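Local coordinates for RNA-dependent RNA Polymerase (Bombyx mori cytoplasmic polyhedrosis virus, PDB 6TZ0), which catalyses RNA-templated RNA synthesis, transcribing the double-stranded viral genome into plus strands and copying plus strands into complementary minus strands during genome replication, at residues R790-Y801 and F823-L834. Sequence-based numbering, arbitrary orientation.
Sequences RRFTLSVDNKLY and FDSTLMSLILPL
Phe792 and Leu794 pair with Leu830 and Met828 through reciprocal backbone hydrogen bonds, and the 154° angle between the strand directions of 791-795 and 827-831 confirms that they run antiparallel. Met828 N reaches Leu794 O at 2.7 Å, and Val796 N continues the pattern to Thr826 O at 2.9 Å. Arg791, Thr793 and Ser795 face Ile831, Ser829 and Leu827 as non-hydrogen-bonded pairs.

A side-chain bond extends the pairing beyond the strand. The Arg790 chain runs extended from CG to NE, with CG anti to the backbone N (chi1 -161°), and carries NE to Leu832 O at 2.8 Å. The carbonyl points almost straight at the donor (C=O...N angle 174°) but lies tilted from the guanidinium plane. Leu834 CD2 covers one guanidinium face, 3.4 Å from Arg790 NH1.

Apolar contacts occupy the sheet face that bears Phe792, Leu794, Met828 and Leu830. Leu830 CD2 meets the edge of the Phe792 ring in its plane, 3.8 Å from CD2 of Phe792, with both side chains pointing the same way. Val796 crosses Met828 at about a right angle, its CG2 3.7 Å from Met828 CB. The Met828 chain bends at its last torsion, about CG-SD, which brings its CE over one face of the Tyr801 ring in a CH-pi contact 3.9 Å from the centroid; Tyr801 OH is hydrogen-bonded to Tyr817 N.

On the other face, Ile831 packs on Ala31 and Asn35 of helix 20-35. Arg791, an ATP-binding residue of this polymerase although no ATP is bound to this chain, projects from that face near Arg147, another such residue. Backbone hydrogen bonds between Ser829 and Val815 join strand 827-831 to 813-815 on its other edge, making it the middle of a three-stranded antiparallel sheet whose edge strand 791-795 contributes Arg791 to the ATP-binding site.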
loop_
_atom_site.group_PDB
_atom_site.type_symbol
_atom_site.label_atom_id
_atom_site.label_comp_id
_atom_site.label_asym_id
_atom_site.label_seq_id
_atom_site.Cartn_x
_atom_site.Cartn_y
_atom_site.Cartn_z
ATOM N N ARG A 790 -6.954 -32.590 -9.591
ATOM C CA ARG A 790 -6.708 -34.031 -9.526
ATOM C C ARG A 790 -5.431 -34.624 -10.145
ATOM O O ARG A 790 -5.201 -35.823 -10.019
ATOM C CB ARG A 790 -7.929 -34.775 -10.066
ATOM C CG ARG A 790 -8.002 -36.225 -9.635
ATOM C CD ARG A 790 -9.397 -36.777 -9.845
ATOM N NE ARG A 790 -9.471 -38.188 -9.499
ATOM C CZ ARG A 790 -10.569 -38.922 -9.617
ATOM N NH1 ARG A 790 -11.684 -38.370 -10.069
ATOM N NH2 ARG A 790 -10.554 -40.201 -9.282
ATOM N N ARG A 791 -4.597 -33.815 -10.792
ATOM C CA ARG A 791 -3.400 -34.362 -11.443
ATOM C C ARG A 791 -2.055 -34.078 -10.778
ATOM O O ARG A 791 -1.727 -32.935 -10.474
ATOM C CB ARG A 791 -3.326 -33.881 -12.890
ATOM C CG ARG A 791 -4.428 -34.407 -13.785
ATOM C CD ARG A 791 -4.005 -34.292 -15.236
ATOM N NE ARG A 791 -2.681 -34.868 -15.438
ATOM C CZ ARG A 791 -2.154 -35.129 -16.627
ATOM N NH1 ARG A 791 -0.943 -35.658 -16.714
ATOM N NH2 ARG A 791 -2.840 -34.866 -17.730
ATOM N N PHE A 792 -1.291 -35.142 -10.544
ATOM C CA PHE A 792 0.036 -35.032 -9.950
ATOM C C PHE A 792 1.085 -35.854 -10.716
ATOM O O PHE A 792 0.904 -37.053 -10.908
ATOM C CB PHE A 792 -0.032 -35.494 -8.494
ATOM C CG PHE A 792 1.145 -35.077 -7.662
ATOM C CD1 PHE A 792 1.349 -33.746 -7.345
ATOM C CD2 PHE A 792 2.032 -36.020 -7.175
ATOM C CE1 PHE A 792 2.427 -33.361 -6.574
ATOM C CE2 PHE A 792 3.111 -35.641 -6.401
ATOM C CZ PHE A 792 3.309 -34.309 -6.100
ATOM N N THR A 793 2.180 -35.221 -11.134
ATOM C CA THR A 793 3.260 -35.919 -11.814
ATOM C C THR A 793 4.509 -35.848 -10.956
ATOM O O THR A 793 4.827 -34.791 -10.402
ATOM C CB THR A 793 3.535 -35.317 -13.191
ATOM O OG1 THR A 793 3.928 -33.947 -13.041
ATOM C CG2 THR A 793 2.293 -35.393 -14.058
ATOM N N LEU A 794 5.210 -36.967 -10.840
ATOM C CA LEU A 794 6.388 -37.031 -9.995
ATOM C C LEU A 794 7.463 -37.858 -10.680
ATOM O O LEU A 794 7.183 -38.936 -11.211
ATOM C CB LEU A 794 6.043 -37.617 -8.623
ATOM C CG LEU A 794 7.175 -37.628 -7.601
ATOM C CD1 LEU A 794 7.684 -36.221 -7.373
ATOM C CD2 LEU A 794 6.696 -38.236 -6.295
ATOM N N SER A 795 8.689 -37.341 -10.670
ATOM C CA SER A 795 9.818 -38.040 -11.264
ATOM C C SER A 795 10.207 -39.220 -10.390
ATOM O O SER A 795 10.325 -39.089 -9.171
ATOM C CB SER A 795 10.998 -37.088 -11.451
ATOM O OG SER A 795 11.447 -36.576 -10.211
ATOM N N VAL A 796 10.359 -40.384 -11.009
ATOM C CA VAL A 796 10.636 -41.622 -10.297
ATOM C C VAL A 796 11.837 -42.298 -10.948
ATOM O O VAL A 796 12.060 -42.181 -12.157
ATOM C CB VAL A 796 9.400 -42.553 -10.281
ATOM C CG1 VAL A 796 8.280 -41.957 -9.443
ATOM C CG2 VAL A 796 8.884 -42.744 -11.679
ATOM N N ASP A 797 12.616 -43.004 -10.136
ATOM C CA ASP A 797 13.881 -43.565 -10.590
ATOM C C ASP A 797 13.637 -44.806 -11.443
ATOM O O ASP A 797 12.621 -45.489 -11.302
ATOM C CB ASP A 797 14.765 -43.899 -9.387
ATOM C CG ASP A 797 16.226 -44.078 -9.756
ATOM O OD1 ASP A 797 16.571 -43.968 -10.951
ATOM O OD2 ASP A 797 17.037 -44.321 -8.839
ATOM N N ASN A 798 14.588 -45.094 -12.338
ATOM C CA ASN A 798 14.396 -46.149 -13.332
ATOM C C ASN A 798 14.525 -47.540 -12.734
ATOM O O ASN A 798 13.736 -48.432 -13.063
ATOM C CB ASN A 798 15.394 -45.993 -14.473
ATOM C CG ASN A 798 15.085 -44.818 -15.344
ATOM O OD1 ASN A 798 13.922 -44.543 -15.638
ATOM N ND2 ASN A 798 16.119 -44.112 -15.778
ATOM N N LYS A 799 15.527 -47.753 -11.880
ATOM C CA LYS A 799 15.652 -49.040 -11.207
ATOM C C LYS A 799 14.535 -49.229 -10.188
ATOM O O LYS A 799 14.117 -50.360 -9.914
ATOM C CB LYS A 799 17.032 -49.144 -10.548
ATOM C CG LYS A 799 17.339 -50.489 -9.911
ATOM C CD LYS A 799 17.418 -51.577 -10.974
ATOM C CE LYS A 799 17.784 -52.922 -10.372
ATOM N NZ LYS A 799 16.702 -53.434 -9.486
ATOM N N LEU A 800 14.007 -48.124 -9.666
ATOM C CA LEU A 800 12.956 -48.112 -8.664
ATOM C C LEU A 800 11.576 -47.859 -9.268
ATOM O O LEU A 800 10.654 -47.480 -8.545
ATOM C CB LEU A 800 13.278 -47.053 -7.604
ATOM C CG LEU A 800 14.263 -47.320 -6.454
ATOM C CD1 LEU A 800 15.706 -47.514 -6.892
ATOM C CD2 LEU A 800 14.215 -46.148 -5.509
ATOM N N TYR A 801 11.417 -48.072 -10.576
ATOM C CA TYR A 801 10.187 -47.705 -11.278
ATOM C C TYR A 801 9.079 -48.731 -11.053
ATOM O O TYR A 801 7.978 -48.390 -10.604
ATOM C CB TYR A 801 10.477 -47.567 -12.775
ATOM C CG TYR A 801 9.347 -46.998 -13.601
ATOM C CD1 TYR A 801 9.166 -45.631 -13.699
ATOM C CD2 TYR A 801 8.461 -47.825 -14.281
ATOM C CE1 TYR A 801 8.139 -45.092 -14.447
ATOM C CE2 TYR A 801 7.427 -47.296 -15.035
ATOM C CZ TYR A 801 7.273 -45.929 -15.112
ATOM O OH TYR A 801 6.251 -45.391 -15.857
ATOM N N PHE A 823 17.266 -40.022 -21.230
ATOM C CA PHE A 823 17.575 -39.457 -19.929
ATOM C C PHE A 823 17.280 -40.469 -18.834
ATOM O O PHE A 823 16.772 -41.564 -19.085
ATOM C CB PHE A 823 16.777 -38.175 -19.679
ATOM C CG PHE A 823 17.121 -37.058 -20.617
ATOM C CD1 PHE A 823 18.220 -36.245 -20.376
ATOM C CD2 PHE A 823 16.352 -36.826 -21.744
ATOM C CE1 PHE A 823 18.538 -35.214 -21.242
ATOM C CE2 PHE A 823 16.665 -35.801 -22.615
ATOM C CZ PHE A 823 17.760 -34.993 -22.363
ATOM N N ASP A 824 17.618 -40.085 -17.610
ATOM C CA ASP A 824 17.328 -40.868 -16.422
ATOM C C ASP A 824 16.145 -40.253 -15.675
ATOM O O ASP A 824 15.861 -39.058 -15.798
ATOM C CB ASP A 824 18.564 -40.927 -15.520
ATOM C CG ASP A 824 18.456 -41.972 -14.416
ATOM O OD1 ASP A 824 17.434 -42.687 -14.341
ATOM O OD2 ASP A 824 19.403 -42.069 -13.609
ATOM N N SER A 825 15.460 -41.101 -14.897
ATOM C CA SER A 825 14.393 -40.733 -13.956
ATOM C C SER A 825 13.220 -40.046 -14.666
ATOM O O SER A 825 12.984 -38.845 -14.526
ATOM C CB SER A 825 14.924 -39.862 -12.808
ATOM O OG SER A 825 15.264 -38.558 -13.245
ATOM N N THR A 826 12.511 -40.841 -15.466
ATOM C CA THR A 826 11.272 -40.371 -16.072
ATOM C C THR A 826 10.198 -40.148 -15.010
ATOM O O THR A 826 10.274 -40.650 -13.886
ATOM C CB THR A 826 10.760 -41.362 -17.120
ATOM O OG1 THR A 826 9.596 -40.826 -17.762
ATOM C CG2 THR A 826 10.420 -42.702 -16.485
ATOM N N LEU A 827 9.182 -39.383 -15.385
ATOM C CA LEU A 827 8.162 -38.964 -14.441
ATOM C C LEU A 827 6.900 -39.802 -14.592
ATOM O O LEU A 827 6.499 -40.168 -15.698
ATOM C CB LEU A 827 7.862 -37.468 -14.600
ATOM C CG LEU A 827 7.382 -36.838 -15.910
ATOM C CD1 LEU A 827 5.863 -36.772 -16.000
ATOM C CD2 LEU A 827 7.986 -35.454 -16.061
ATOM N N MET A 828 6.284 -40.105 -13.455
ATOM C CA MET A 828 5.110 -40.958 -13.385
ATOM C C MET A 828 3.893 -40.114 -13.038
ATOM O O MET A 828 3.948 -39.268 -12.142
ATOM C CB MET A 828 5.307 -42.054 -12.338
ATOM C CG MET A 828 4.248 -43.131 -12.315
ATOM S SD MET A 828 4.543 -44.294 -10.968
ATOM C CE MET A 828 5.934 -45.233 -11.569
ATOM N N SER A 829 2.799 -40.345 -13.754
ATOM C CA SER A 829 1.561 -39.605 -13.555
ATOM C C SER A 829 0.652 -40.395 -12.621
ATOM O O SER A 829 0.235 -41.508 -12.952
ATOM C CB SER A 829 0.868 -39.347 -14.892
ATOM O OG SER A 829 -0.360 -38.666 -14.716
ATOM N N LEU A 830 0.356 -39.828 -11.454
ATOM C CA LEU A 830 -0.638 -40.403 -10.561
ATOM C C LEU A 830 -1.755 -39.401 -10.331
ATOM O O LEU A 830 -1.514 -38.200 -10.195
ATOM C CB LEU A 830 -0.049 -40.848 -9.204
ATOM C CG LEU A 830 0.471 -39.880 -8.142
ATOM C CD1 LEU A 830 0.352 -40.520 -6.781
ATOM C CD2 LEU A 830 1.927 -39.573 -8.398
ATOM N N ILE A 831 -2.981 -39.904 -10.306
ATOM C CA ILE A 831 -4.157 -39.093 -10.035
ATOM C C ILE A 831 -4.741 -39.530 -8.697
ATOM O O ILE A 831 -4.866 -40.730 -8.417
ATOM C CB ILE A 831 -5.174 -39.177 -11.189
ATOM C CG1 ILE A 831 -5.531 -40.620 -11.518
ATOM C CG2 ILE A 831 -4.601 -38.528 -12.434
ATOM C CD1 ILE A 831 -6.642 -40.746 -12.484
ATOM N N LEU A 832 -5.024 -38.564 -7.851
ATOM C CA LEU A 832 -5.508 -38.846 -6.514
ATOM C C LEU A 832 -6.981 -39.248 -6.547
ATOM O O LEU A 832 -7.721 -38.830 -7.440
ATOM C CB LEU A 832 -5.277 -37.630 -5.617
ATOM C CG LEU A 832 -5.669 -36.219 -6.063
ATOM C CD1 LEU A 832 -7.110 -35.849 -5.736
ATOM C CD2 LEU A 832 -4.706 -35.224 -5.442
ATOM N N PRO A 833 -7.418 -40.100 -5.620
ATOM C CA PRO A 833 -8.832 -40.481 -5.588
ATOM C C PRO A 833 -9.698 -39.341 -5.079
ATOM O O PRO A 833 -9.219 -38.372 -4.489
ATOM C CB PRO A 833 -8.857 -41.669 -4.623
ATOM C CG PRO A 833 -7.687 -41.453 -3.743
ATOM C CD PRO A 833 -6.636 -40.836 -4.610
ATOM N N LEU A 834 -11.007 -39.474 -5.313
ATOM C CA LEU A 834 -11.933 -38.438 -4.872
ATOM C C LEU A 834 -12.130 -38.428 -3.365
ATOM O O LEU A 834 -12.655 -37.448 -2.835
ATOM C CB LEU A 834 -13.296 -38.587 -5.543
ATOM C CG LEU A 834 -13.417 -38.286 -7.024
ATOM C CD1 LEU A 834 -14.854 -38.450 -7.435
ATOM C CD2 LEU A 834 -12.943 -36.893 -7.293
#